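Local coordinates for protein SusD homolog (Bacteroides thetaiotaomicron VPI-5482, PDB 3IV0) that probably binds glycans at the outer membrane as a SusD-family lipoprotein, handing them to a partner transporter, though its own ligand is not known, at residues 63-68 / 297-302; 124-129 / 184-189; 175-180 / 203-208. All blocks are in the same frame, centred on the assembly; numbering follows the deposited sequence.

Interaction 1 of 3, residues 63-68 / 297-302; sequences KYVAYL and MPLFCY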
ATOM      1  N   LYS A  63       8.828  21.256  -6.037  1.00 16.11           N
ATOM      2  CA  LYS A  63       9.760  20.615  -6.944  1.00 16.70           C
ATOM      3  C   LYS A  63       9.698  19.099  -6.857  1.00 15.14           C
ATOM      4  O   LYS A  63       9.948  18.397  -7.838  1.00 15.21           O
ATOM      5  CB  LYS A  63      11.169  21.097  -6.635  1.00 16.49           C
ATOM      6  CG  LYS A  63      11.384  22.542  -7.054  1.00 18.71           C
ATOM      7  CD  LYS A  63      12.791  22.988  -6.707  1.00 24.57           C
ATOM      8  CE  LYS A  63      13.035  24.378  -7.283  1.00 30.54           C
ATOM      9  NZ  LYS A  63      14.311  24.980  -6.822  1.00 40.22           N
ATOM     10  N   TYR A  64       9.317  18.583  -5.696  1.00 14.49           N
ATOM     11  CA  TYR A  64       9.270  17.139  -5.471  1.00 15.27           C
ATOM     12  C   TYR A  64       8.280  16.432  -6.388  1.00 13.27           C
ATOM     13  O   TYR A  64       8.499  15.263  -6.719  1.00 13.71           O
ATOM     14  CB  TYR A  64       8.971  16.813  -4.011  1.00 14.84           C
ATOM     15  CG  TYR A  64       7.645  17.274  -3.491  1.00 13.75           C
ATOM     16  CD1 TYR A  64       6.529  16.479  -3.570  1.00 13.76           C
ATOM     17  CD2 TYR A  64       7.521  18.522  -2.878  1.00 16.16           C
ATOM     18  CE1 TYR A  64       5.309  16.891  -3.082  1.00 14.39           C
ATOM     19  CE2 TYR A  64       6.290  18.955  -2.394  1.00 13.91           C
ATOM     20  CZ  TYR A  64       5.190  18.124  -2.492  1.00 13.88           C
ATOM     21  OH  TYR A  64       3.991  18.522  -1.977  1.00 15.82           O
ATOM     22  N   VAL A  65       7.244  17.131  -6.868  1.00 12.56           N
ATOM     23  CA  VAL A  65       6.291  16.499  -7.761  1.00 12.97           C
ATOM     24  C   VAL A  65       6.976  16.026  -9.039  1.00 13.96           C
ATOM     25  O   VAL A  65       6.842  14.877  -9.434  1.00 14.27           O
ATOM     26  CB  VAL A  65       5.108  17.417  -8.100  1.00 13.89           C
ATOM     27  CG1 VAL A  65       4.216  16.744  -9.148  1.00 13.83           C
ATOM     28  CG2 VAL A  65       4.340  17.736  -6.804  1.00 14.13           C
ATOM     29  N   ALA A  66       7.654  16.934  -9.732  1.00 14.77           N
ATOM     30  CA  ALA A  66       8.414  16.554 -10.930  1.00 14.31           C
ATOM     31  C   ALA A  66       9.509  15.560 -10.631  1.00 14.15           C
ATOM     32  O   ALA A  66       9.733  14.651 -11.409  1.00 14.43           O
ATOM     33  CB  ALA A  66       9.017  17.799 -11.657  1.00 15.84           C
ATOM     34  N   TYR A  67      10.258  15.742  -9.545  1.00 13.68           N
ATOM     35  CA  TYR A  67      11.280  14.759  -9.230  1.00 13.49           C
ATOM     36  C   TYR A  67      10.687  13.353  -9.129  1.00 14.43           C
ATOM     37  O   TYR A  67      11.234  12.383  -9.696  1.00 13.96           O
ATOM     38  CB  TYR A  67      11.999  15.113  -7.945  1.00 15.66           C
ATOM     39  CG  TYR A  67      12.767  16.423  -7.963  1.00 15.92           C
ATOM     40  CD1 TYR A  67      13.360  16.934  -9.115  1.00 19.66           C
ATOM     41  CD2 TYR A  67      12.950  17.119  -6.786  1.00 16.79           C
ATOM     42  CE1 TYR A  67      14.083  18.131  -9.070  1.00 21.83           C
ATOM     43  CE2 TYR A  67      13.667  18.279  -6.739  1.00 20.02           C
ATOM     44  CZ  TYR A  67      14.222  18.780  -7.874  1.00 20.44           C
ATOM     45  OH  TYR A  67      14.941  19.951  -7.773  1.00 27.37           O
ATOM     46  N   LEU A  68       9.576  13.204  -8.425  1.00 14.18           N
ATOM     47  CA  LEU A  68       8.932  11.894  -8.337  1.00 13.77           C
ATOM     48  C   LEU A  68       8.469  11.406  -9.683  1.00 13.03           C
ATOM     49  O   LEU A  68       8.746  10.259 -10.065  1.00 12.91           O
ATOM     50  CB  LEU A  68       7.775  11.940  -7.339  1.00 13.71           C
ATOM     51  CG  LEU A  68       8.255  12.032  -5.900  1.00 15.08           C
ATOM     52  CD1 LEU A  68       7.126  12.492  -5.010  1.00 14.46           C
ATOM     53  CD2 LEU A  68       8.852  10.697  -5.411  1.00 15.62           C
HETATM   54  N   MSE A 297      -6.340  25.771  -6.481  0.50 17.62           N
HETATM   55  CA  MSE A 297      -5.915  24.625  -7.303  0.50 16.43           C
HETATM   56  C   MSE A 297      -5.269  23.590  -6.376  0.50 15.54           C
HETATM   57  O   MSE A 297      -4.762  23.942  -5.315  0.50 15.37           O
HETATM   58  CB  MSE A 297      -4.935  25.039  -8.416  0.50 16.94           C
HETATM   59  CG  MSE A 297      -3.587  25.580  -7.919  0.50 16.52           C
HETATM   60 SE   MSE A 297      -2.697  26.908  -9.089  0.38 17.20          SE
HETATM   61  CE  MSE A 297      -1.452  27.575  -7.791  0.50 26.55           C
ATOM     62  N   PRO A 298      -5.300  22.304  -6.772  1.00 13.90           N
ATOM     63  CA  PRO A 298      -4.618  21.271  -5.970  1.00 14.10           C
ATOM     64  C   PRO A 298      -3.120  21.314  -6.095  1.00 15.23           C
ATOM     65  O   PRO A 298      -2.564  22.112  -6.823  1.00 15.50           O
ATOM     66  CB  PRO A 298      -5.125  19.962  -6.567  1.00 15.90           C
ATOM     67  CG  PRO A 298      -6.189  20.297  -7.528  1.00 20.64           C
ATOM     68  CD  PRO A 298      -5.942  21.730  -7.960  1.00 16.34           C
ATOM     69  N   LEU A 299      -2.440  20.395  -5.414  1.00 13.88           N
ATOM     70  CA  LEU A 299      -1.002  20.274  -5.569  1.00 13.67           C
ATOM     71  C   LEU A 299      -0.594  19.827  -6.974  1.00 13.07           C
ATOM     72  O   LEU A 299       0.359  20.344  -7.556  1.00 14.17           O
ATOM     73  CB  LEU A 299      -0.463  19.266  -4.530  1.00 14.49           C
ATOM     74  CG  LEU A 299       1.037  19.037  -4.560  1.00 15.13           C
ATOM     75  CD1 LEU A 299       1.740  20.232  -3.973  1.00 17.49           C
ATOM     76  CD2 LEU A 299       1.411  17.779  -3.741  1.00 15.10           C
ATOM     77  N   PHE A 300      -1.290  18.828  -7.517  1.00 13.72           N
ATOM     78  CA  PHE A 300      -0.960  18.290  -8.828  1.00 13.21           C
ATOM     79  C   PHE A 300      -2.168  17.692  -9.512  1.00 12.84           C
ATOM     80  O   PHE A 300      -3.203  17.477  -8.908  1.00 12.82           O
ATOM     81  CB  PHE A 300       0.193  17.255  -8.775  1.00 13.64           C
ATOM     82  CG  PHE A 300      -0.119  15.983  -8.003  1.00 12.20           C
ATOM     83  CD1 PHE A 300      -0.836  14.930  -8.587  1.00 12.60           C
ATOM     84  CD2 PHE A 300       0.344  15.814  -6.724  1.00 12.79           C
ATOM     85  CE1 PHE A 300      -1.092  13.757  -7.898  1.00 15.42           C
ATOM     86  CE2 PHE A 300       0.073  14.647  -6.017  1.00 14.25           C
ATOM     87  CZ  PHE A 300      -0.626  13.620  -6.602  1.00 13.41           C
ATOM     88  N   CYS A 301      -1.995  17.428 -10.797  1.00 13.38           N
ATOM     89  CA  CYS A 301      -2.997  16.731 -11.571  1.00 14.06           C
ATOM     90  C   CYS A 301      -2.370  15.700 -12.496  1.00 13.00           C
ATOM     91  O   CYS A 301      -1.207  15.779 -12.852  1.00 15.52           O
ATOM     92  CB  CYS A 301      -3.853  17.716 -12.390  1.00 15.44           C
ATOM     93  SG  CYS A 301      -2.990  18.643 -13.672  1.00 19.42           S
ATOM     94  N   TYR A 302      -3.207  14.755 -12.903  1.00 14.24           N
ATOM     95  CA  TYR A 302      -2.842  13.711 -13.846  1.00 14.93           C
ATOM     96  C   TYR A 302      -3.050  14.176 -15.276  1.00 13.78           C
ATOM     97  O   TYR A 302      -4.023  14.880 -15.565  1.00 14.84           O
ATOM     98  CB  TYR A 302      -3.737  12.484 -13.626  1.00 15.99           C
ATOM     99  CG  TYR A 302      -3.305  11.652 -12.424  1.00 13.01           C
ATOM    100  CD1 TYR A 302      -3.681  12.024 -11.156  1.00 13.64           C
ATOM    101  CD2 TYR A 302      -2.465  10.573 -12.580  1.00 13.43           C
ATOM    102  CE1 TYR A 302      -3.283  11.284 -10.054  1.00 13.49           C
ATOM    103  CE2 TYR A 302      -2.050   9.819 -11.460  1.00 13.56           C
ATOM    104  CZ  TYR A 302      -2.479  10.199 -10.225  1.00 14.45           C
ATOM    105  OH  TYR A 302      -2.091   9.492  -9.109  1.00 14.95           O
TER

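Interaction 2 of 3, residues 124-129 / 184-189; sequences KAEAIF and EVLPWS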
ATOM      1  N   LYS A 124       0.512 -11.969  19.439  1.00 11.14           N
ATOM      2  CA  LYS A 124       1.691 -12.486  18.778  1.00 12.37           C
ATOM      3  C   LYS A 124       1.439 -12.477  17.278  1.00 11.67           C
ATOM      4  O   LYS A 124       2.324 -12.069  16.504  1.00 11.47           O
ATOM      5  CB  LYS A 124       2.017 -13.905  19.236  1.00 12.28           C
ATOM      6  CG  LYS A 124       2.590 -14.005  20.648  1.00 15.34           C
ATOM      7  CD  LYS A 124       2.827 -15.497  20.994  1.00 17.11           C
ATOM      8  CE  LYS A 124       3.355 -15.711  22.378  1.00 18.68           C
ATOM      9  NZ  LYS A 124       3.267 -17.192  22.675  1.00 21.67           N
ATOM     10  N   ALA A 125       0.294 -12.988  16.833  1.00 11.57           N
ATOM     11  CA  ALA A 125      -0.028 -13.029  15.392  1.00 12.13           C
ATOM     12  C   ALA A 125      -0.031 -11.634  14.788  1.00 11.27           C
ATOM     13  O   ALA A 125       0.518 -11.424  13.676  1.00 10.46           O
ATOM     14  CB  ALA A 125      -1.355 -13.683  15.169  1.00 13.44           C
ATOM     15  N   GLU A 126      -0.604 -10.663  15.482  1.00 10.63           N
ATOM     16  CA  GLU A 126      -0.597  -9.306  15.008  1.00 10.83           C
ATOM     17  C   GLU A 126       0.789  -8.708  14.927  1.00 10.83           C
ATOM     18  O   GLU A 126       1.128  -8.002  13.952  1.00 10.69           O
ATOM     19  CB  GLU A 126      -1.477  -8.426  15.908  1.00 10.77           C
ATOM     20  CG  GLU A 126      -2.931  -8.721  15.857  1.00 12.63           C
ATOM     21  CD  GLU A 126      -3.714  -7.728  16.656  1.00 12.82           C
ATOM     22  OE1 GLU A 126      -3.702  -6.544  16.299  1.00 13.16           O
ATOM     23  OE2 GLU A 126      -4.331  -8.096  17.674  1.00 14.11           O
ATOM     24  N   ALA A 127       1.642  -9.018  15.892  1.00 10.93           N
ATOM     25  CA  ALA A 127       2.998  -8.528  15.877  1.00 11.31           C
ATOM     26  C   ALA A 127       3.781  -9.151  14.718  1.00 10.04           C
ATOM     27  O   ALA A 127       4.570  -8.445  14.064  1.00 11.38           O
ATOM     28  CB  ALA A 127       3.702  -8.844  17.234  1.00 12.01           C
ATOM     29  N   ILE A 128       3.598 -10.442  14.468  1.00 10.99           N
ATOM     30  CA  ILE A 128       4.250 -11.073  13.317  1.00 10.54           C
ATOM     31  C   ILE A 128       3.749 -10.440  12.026  1.00 10.88           C
ATOM     32  O   ILE A 128       4.551 -10.154  11.118  1.00 11.07           O
ATOM     33  CB  ILE A 128       3.986 -12.560  13.304  1.00 10.69           C
ATOM     34  CG1 ILE A 128       4.741 -13.216  14.457  1.00 11.53           C
ATOM     35  CG2 ILE A 128       4.428 -13.197  11.954  1.00 12.79           C
ATOM     36  CD1 ILE A 128       4.188 -14.596  14.867  1.00 16.37           C
ATOM     37  N   PHE A 129       2.452 -10.197  11.913  1.00 10.08           N
ATOM     38  CA  PHE A 129       1.920  -9.524  10.751  1.00 10.08           C
ATOM     39  C   PHE A 129       2.550  -8.148  10.553  1.00 10.26           C
ATOM     40  O   PHE A 129       3.004  -7.804   9.439  1.00 10.16           O
ATOM     41  CB  PHE A 129       0.395  -9.403  10.806  1.00 10.27           C
ATOM     42  CG  PHE A 129      -0.173  -8.568   9.686  1.00 11.01           C
ATOM     43  CD1 PHE A 129      -0.294  -9.102   8.404  1.00 10.68           C
ATOM     44  CD2 PHE A 129      -0.503  -7.245   9.883  1.00 10.60           C
ATOM     45  CE1 PHE A 129      -0.765  -8.326   7.362  1.00 10.31           C
ATOM     46  CE2 PHE A 129      -0.972  -6.461   8.828  1.00 11.36           C
ATOM     47  CZ  PHE A 129      -1.118  -7.021   7.570  1.00 10.14           C
ATOM     48  N   GLU A 184      -9.898 -18.227  14.554  1.00 16.93           N
ATOM     49  CA  GLU A 184     -10.172 -17.821  15.933  1.00 17.62           C
ATOM     50  C   GLU A 184      -9.143 -16.854  16.498  1.00 16.01           C
ATOM     51  O   GLU A 184      -9.476 -15.881  17.165  1.00 17.42           O
ATOM     52  CB  GLU A 184     -10.259 -19.048  16.842  1.00 19.16           C
ATOM     53  CG  GLU A 184     -11.420 -19.937  16.474  1.00 26.79           C
ATOM     54  CD  GLU A 184     -11.575 -21.129  17.403  1.00 39.32           C
ATOM     55  OE1 GLU A 184     -10.729 -21.300  18.305  1.00 44.86           O
ATOM     56  OE2 GLU A 184     -12.549 -21.891  17.224  1.00 47.00           O
ATOM     57  N   VAL A 185      -7.870 -17.169  16.272  1.00 15.46           N
ATOM     58  CA  VAL A 185      -6.792 -16.313  16.719  1.00 14.25           C
ATOM     59  C   VAL A 185      -6.782 -14.989  15.933  1.00 14.37           C
ATOM     60  O   VAL A 185      -6.720 -13.916  16.532  1.00 14.41           O
ATOM     61  CB  VAL A 185      -5.452 -17.039  16.626  1.00 14.69           C
ATOM     62  CG1 VAL A 185      -4.318 -16.095  16.953  1.00 14.24           C
ATOM     63  CG2 VAL A 185      -5.437 -18.233  17.594  1.00 15.24           C
ATOM     64  N   LEU A 186      -6.855 -15.067  14.609  1.00 13.52           N
ATOM     65  CA  LEU A 186      -7.148 -13.883  13.769  1.00 12.83           C
ATOM     66  C   LEU A 186      -8.446 -14.153  13.048  1.00 13.78           C
ATOM     67  O   LEU A 186      -8.514 -14.991  12.177  1.00 13.66           O
ATOM     68  CB  LEU A 186      -6.024 -13.640  12.747  1.00 13.45           C
ATOM     69  CG  LEU A 186      -4.685 -13.228  13.347  1.00 12.06           C
ATOM     70  CD1 LEU A 186      -3.648 -13.147  12.209  1.00 14.81           C
ATOM     71  CD2 LEU A 186      -4.752 -11.914  14.125  1.00 15.62           C
ATOM     72  N   PRO A 187      -9.497 -13.415  13.399  0.60 12.29           N
ATOM     73  CA  PRO A 187     -10.745 -13.709  12.741  0.60 13.04           C
ATOM     74  C   PRO A 187     -10.733 -13.155  11.332  0.60 12.73           C
ATOM     75  O   PRO A 187      -9.813 -12.393  10.966  0.60 11.49           O
ATOM     76  CB  PRO A 187     -11.762 -12.947  13.580  0.60 12.48           C
ATOM     77  CG  PRO A 187     -10.995 -11.743  14.040  0.60 11.30           C
ATOM     78  CD  PRO A 187      -9.617 -12.276  14.321  0.60 15.49           C
ATOM     79  N   TRP A 188     -11.734 -13.508  10.555  1.00 11.81           N
ATOM     80  CA  TRP A 188     -11.909 -12.895   9.242  1.00 12.25           C
ATOM     81  C   TRP A 188     -12.177 -11.404   9.372  1.00 13.25           C
ATOM     82  O   TRP A 188     -11.707 -10.610   8.579  1.00 13.27           O
ATOM     83  CB  TRP A 188     -13.040 -13.531   8.452  1.00 12.56           C
ATOM     84  CG  TRP A 188     -12.789 -14.948   8.034  1.00 13.31           C
ATOM     85  CD1 TRP A 188     -13.302 -16.062   8.622  1.00 14.65           C
ATOM     86  CD2 TRP A 188     -11.952 -15.401   6.966  1.00 12.20           C
ATOM     87  NE1 TRP A 188     -12.851 -17.189   7.975  1.00 16.59           N
ATOM     88  CE2 TRP A 188     -12.036 -16.806   6.943  1.00 14.64           C
ATOM     89  CE3 TRP A 188     -11.197 -14.756   5.990  1.00 12.35           C
ATOM     90  CZ2 TRP A 188     -11.372 -17.571   5.990  1.00 16.72           C
ATOM     91  CZ3 TRP A 188     -10.537 -15.529   5.049  1.00 14.52           C
ATOM     92  CH2 TRP A 188     -10.637 -16.913   5.070  1.00 15.82           C
ATOM     93  N   SER A 189     -12.932 -11.024  10.391  0.50 13.40           N
ATOM     94  CA  SER A 189     -13.194  -9.628  10.605  0.50 14.23           C
ATOM     95  C   SER A 189     -13.759  -9.387  11.993  0.50 12.76           C
ATOM     96  O   SER A 189     -14.389 -10.241  12.594  0.50 14.41           O
ATOM     97  CB  SER A 189     -14.179  -9.117   9.565  0.50 14.24           C
ATOM     98  OG  SER A 189     -15.441  -9.743   9.734  0.50 23.88           O
TER

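Interaction 3 of 3, residues 175-180 / 203-208; sequences PLLDDD and GSVIAL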
ATOM      1  N   PRO A 175       2.115 -19.855   8.943  1.00 13.23           N
ATOM      2  CA  PRO A 175       1.521 -20.497  10.122  1.00 14.68           C
ATOM      3  C   PRO A 175       0.325 -19.757  10.703  1.00 15.71           C
ATOM      4  O   PRO A 175      -0.537 -20.368  11.311  1.00 15.75           O
ATOM      5  CB  PRO A 175       2.668 -20.502  11.117  1.00 15.70           C
ATOM      6  CG  PRO A 175       3.880 -20.463  10.301  1.00 18.03           C
ATOM      7  CD  PRO A 175       3.540 -19.568   9.157  1.00 14.58           C
ATOM      8  N   LEU A 176       0.253 -18.453  10.502  1.00 13.10           N
ATOM      9  CA  LEU A 176      -0.899 -17.709  10.989  1.00 12.55           C
ATOM     10  C   LEU A 176      -2.183 -18.189  10.329  1.00 15.16           C
ATOM     11  O   LEU A 176      -3.262 -18.101  10.918  1.00 15.82           O
ATOM     12  CB  LEU A 176      -0.702 -16.200  10.798  1.00 11.93           C
ATOM     13  CG  LEU A 176       0.570 -15.543  11.362  1.00 14.21           C
ATOM     14  CD1 LEU A 176       0.546 -14.025  11.159  1.00 14.10           C
ATOM     15  CD2 LEU A 176       0.808 -15.900  12.850  1.00 15.60           C
ATOM     16  N   LEU A 177      -2.092 -18.674   9.100  1.00 12.83           N
ATOM     17  CA  LEU A 177      -3.223 -19.254   8.426  1.00 14.44           C
ATOM     18  C   LEU A 177      -3.351 -20.725   8.847  1.00 16.03           C
ATOM     19  O   LEU A 177      -4.419 -21.158   9.294  1.00 17.32           O
ATOM     20  CB  LEU A 177      -3.066 -19.137   6.914  1.00 15.06           C
ATOM     21  CG  LEU A 177      -2.977 -17.740   6.311  1.00 14.45           C
ATOM     22  CD1 LEU A 177      -2.930 -17.869   4.804  1.00 16.16           C
ATOM     23  CD2 LEU A 177      -4.087 -16.799   6.811  1.00 13.61           C
ATOM     24  N   ASP A 178      -2.260 -21.489   8.739  1.00 16.27           N
ATOM     25  CA  ASP A 178      -2.325 -22.944   8.840  1.00 18.93           C
ATOM     26  C   ASP A 178      -2.620 -23.413  10.253  1.00 18.44           C
ATOM     27  O   ASP A 178      -3.342 -24.399  10.429  1.00 20.92           O
ATOM     28  CB  ASP A 178      -1.005 -23.597   8.435  1.00 18.65           C
ATOM     29  CG  ASP A 178      -0.697 -23.480   6.971  1.00 24.60           C
ATOM     30  OD1 ASP A 178      -1.547 -23.046   6.170  1.00 26.44           O
ATOM     31  OD2 ASP A 178       0.438 -23.880   6.624  1.00 27.09           O
ATOM     32  N   ASP A 179      -2.081 -22.715  11.246  1.00 17.09           N
ATOM     33  CA  ASP A 179      -2.254 -23.106  12.666  1.00 18.00           C
ATOM     34  C   ASP A 179      -3.613 -22.663  13.190  1.00 21.18           C
ATOM     35  O   ASP A 179      -3.942 -22.930  14.348  1.00 22.24           O
ATOM     36  CB  ASP A 179      -1.238 -22.431  13.583  1.00 19.90           C
ATOM     37  CG  ASP A 179       0.182 -22.831  13.324  1.00 23.52           C
ATOM     38  OD1 ASP A 179       0.408 -23.771  12.540  1.00 24.72           O
ATOM     39  OD2 ASP A 179       1.070 -22.184  13.933  1.00 27.30           O
ATOM     40  N   ASP A 180      -4.379 -21.940  12.377  1.00 18.35           N
ATOM     41  CA  ASP A 180      -5.602 -21.287  12.869  1.00 18.74           C
ATOM     42  C   ASP A 180      -6.699 -21.542  11.869  1.00 19.50           C
ATOM     43  O   ASP A 180      -7.298 -20.623  11.314  1.00 17.72           O
ATOM     44  CB  ASP A 180      -5.315 -19.795  13.043  1.00 18.34           C
ATOM     45  CG  ASP A 180      -6.456 -19.012  13.676  1.00 18.14           C
ATOM     46  OD1 ASP A 180      -7.330 -19.545  14.405  1.00 17.83           O
ATOM     47  OD2 ASP A 180      -6.452 -17.796  13.476  1.00 16.08           O
ATOM     48  N   GLY A 203      -7.773 -11.871   6.636  1.00 10.18           N
ATOM     49  CA  GLY A 203      -7.697 -11.198   5.334  1.00 10.22           C
ATOM     50  C   GLY A 203      -6.502 -10.292   5.157  1.00  9.30           C
ATOM     51  O   GLY A 203      -5.891 -10.249   4.083  1.00  9.76           O
ATOM     52  N   SER A 204      -6.083  -9.606   6.213  1.00  9.71           N
ATOM     53  CA  SER A 204      -4.879  -8.796   6.175  1.00 10.11           C
ATOM     54  C   SER A 204      -3.659  -9.681   5.814  1.00  9.08           C
ATOM     55  O   SER A 204      -2.815  -9.330   4.957  1.00  9.25           O
ATOM     56  CB  SER A 204      -4.615  -8.169   7.530  1.00  9.99           C
ATOM     57  OG  SER A 204      -5.734  -7.497   8.058  1.00 10.59           O
ATOM     58  N   VAL A 205      -3.561 -10.809   6.517  1.00  9.11           N
ATOM     59  CA  VAL A 205      -2.486 -11.758   6.306  1.00  9.83           C
ATOM     60  C   VAL A 205      -2.487 -12.285   4.881  1.00  9.84           C
ATOM     61  O   VAL A 205      -1.437 -12.311   4.236  1.00  9.92           O
ATOM     62  CB  VAL A 205      -2.540 -12.931   7.310  1.00  9.44           C
ATOM     63  CG1 VAL A 205      -1.481 -13.984   6.983  1.00 11.08           C
ATOM     64  CG2 VAL A 205      -2.360 -12.410   8.782  1.00 11.82           C
ATOM     65  N   ILE A 206      -3.657 -12.681   4.380  1.00  9.20           N
ATOM     66  CA  ILE A 206      -3.728 -13.207   3.026  1.00  9.46           C
ATOM     67  C   ILE A 206      -3.280 -12.158   2.009  1.00  8.52           C
ATOM     68  O   ILE A 206      -2.488 -12.473   1.106  1.00  9.21           O
ATOM     69  CB  ILE A 206      -5.156 -13.704   2.721  1.00 10.05           C
ATOM     70  CG1 ILE A 206      -5.484 -14.951   3.559  1.00 12.01           C
ATOM     71  CG2 ILE A 206      -5.298 -14.020   1.221  1.00 12.01           C
ATOM     72  CD1 ILE A 206      -6.971 -15.268   3.612  1.00 14.89           C
ATOM     73  N   ALA A 207      -3.764 -10.934   2.108  1.00  8.31           N
ATOM     74  CA  ALA A 207      -3.409  -9.903   1.141  1.00  9.48           C
ATOM     75  C   ALA A 207      -1.916  -9.648   1.136  1.00  8.33           C
ATOM     76  O   ALA A 207      -1.274  -9.545   0.082  1.00  9.36           O
ATOM     77  CB  ALA A 207      -4.163  -8.625   1.407  1.00  9.78           C
ATOM     78  N   LEU A 208      -1.308  -9.539   2.312  1.00  8.69           N
ATOM     79  CA  LEU A 208       0.119  -9.312   2.408  1.00  9.08           C
ATOM     80  C   LEU A 208       0.907 -10.459   1.765  1.00  7.85           C
ATOM     81  O   LEU A 208       1.850 -10.255   1.018  1.00  8.96           O
ATOM     82  CB  LEU A 208       0.540  -9.115   3.864  1.00 10.23           C
ATOM     83  CG  LEU A 208       2.043  -8.960   4.093  1.00  8.69           C
ATOM     84  CD1 LEU A 208       2.675  -7.864   3.222  1.00  9.35           C
ATOM     85  CD2 LEU A 208       2.370  -8.758   5.570  1.00 11.13           C
TER

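Interaction 1 of 3, residues 63-68 / 297-302
Tyr64 and Leu299 approach from opposite directions, the phenol hydroxyl reaching out from the helix to meet the leucine's methyls, which come from the loop that leads into strand 300-302. The hydroxyl sits against the fork, with Tyr64 OH 3.2 Å from Leu299 CD2 and 3.5 Å from Leu299 CD1. The ring itself is farther off: Tyr64 CZ lies 4.0 Å from Leu299 CD2, and the methyl approaches it obliquely. This reach depends on the tyrosine's first torsion (chi1 63°), which sets CG between the backbone N and the carbonyl carbon.

Val65, next along the helix, has its CB directed toward the other segment and divides its two methyls between neighbouring residues. The Val65 and Leu299 side chains slide past each other in opposite directions, with Val65 CG2 4.2 Å from Leu299 CG, while Val65 CG1 lies 4.1 Å from Phe300 CB. Thus a single branched residue spans the step from loop to strand. The strand concerned forms a two-stranded antiparallel sheet with strand 55-57, and helix 63-69 follows that partner strand in the chain, so the contact lays the helix against the small sheet in a mainly helical SusD-type protein. Val65 also touches Ile55 and Ala57 on the partner strand, and Met50 of helix 43-50 meets both Val65 and Phe300.

The phenylalanine contributes its CB to the valine, and Val65 CG2 stands oblique to its ring. The rim of that ring meets Tyr302 CE1 in plane. Outside the two segments, the Tyr64 ring meets that of Tyr46, their planes about 10° apart.

Interaction 2 of 3, residues 124-129 / 184-189
Ala125 places its single methyl against the branched end of Leu186, touching three of its carbons at once. Ala125 CB lies 3.8 Å from Leu186 CD1 and equally near CG, with Leu186 CD2 only slightly farther from the same methyl at 4.0 Å. Both residues point toward the opposite segment, and their CA atoms are the closest pair across the contact, Ala125 CA lying 7.4 Å from Leu186 CA.

The leucine holds CG anti to its carbonyl carbon (chi1 -67°), which carries the fork out of the loop and onto the helix. Leu186 CD2 also reaches the next helical residue, 4.1 Å from Glu126 CG. Here the aliphatic part of the glutamate does the touching, crossing the leucine at a slant. Its carboxylate is occupied by other residues: Glu126 OE1 is hydrogen-bonded to Tyr30 OH and forms a salt bridge with Arg199 NE. A charged residue can therefore take part in a buried apolar contact through its methylene while its acid group is satisfied apart from it. Beside the leucine, Val185 adds one methyl, Val185 CG1 4.2 Å from Ala125 CB.

The loop is held by polar bonds as well. The carbonyl oxygens of Glu184 and Val185 accept from Arg122, a residue of the same helix as Ala125, and the amides of Val185 and Leu186 bond to the Asp180 carboxylate. Among the helices around it, in a region whose family belongs to the TPR clan, helix 117-142 thus carries the loop between helices 174-178 and 202-219, with Leu176 touching Ala125 from the former and Val205 touching Leu186 from the latter.

Interaction 3 of 3, residues 175-180 / 203-208
Leu177 and Val205 slide past each other in opposite directions where the short helix 174-178 packs on helix 202-219, an apolar helix-helix contact within the largely helical SusD fold. From CB the Leu177 chain runs toward the longer helix, CG set anti to the carbonyl carbon (chi1 -61°). Leu177 CG comes first, 4.1 Å from Val205 CG1. Beyond it the fork divides: Leu177 CD1 lies 4.1 Å from Ile206 CG1, whereas Leu177 CD2 touches two residues, 3.8 Å from Val205 CG1 and 4.0 Å from Ile206 CG1. The isoleucine crosses the leucine at about a right angle, and both branches lie against Ile206 CG1. An alanine here would lack the fork, and would probably leave a gap facing Val205 CG1 and Ile206 CG1 and weaken the hold of the short helix on the long one.

Leu234 of helix 224-238 touches both Leu177 and Ile206, extending the apolar cluster to a third helix. Leu176 covers the other branch of the valine, its side chain nearly perpendicular to it: Leu176 CD1 stands 4.1 Å from Val205 CG2.

Overall arrangement
From the N terminus, segment 63-68 comes first, and its partner 297-302 arrives only 229 residues later; interaction 1 thus closes a long loop, bringing helix 63-69 to strand 300-302. Interactions 2 and 3 are nested inside it, on the opposite side of the chain's centre, their centres about 38 and 37 Å from that of interaction 1. Their segments alternate along the chain, 124-129, 175-180, 184-189 and 203-208, so the two loops cross. They lie side by side, centres about 8 Å apart, tying helices 117-142, 174-178 and 202-219 to the loop between the last two. The general point is that crossing contacts can adjoin, as interactions 2 and 3 do, while both lie far from the contact whose loop encloses them.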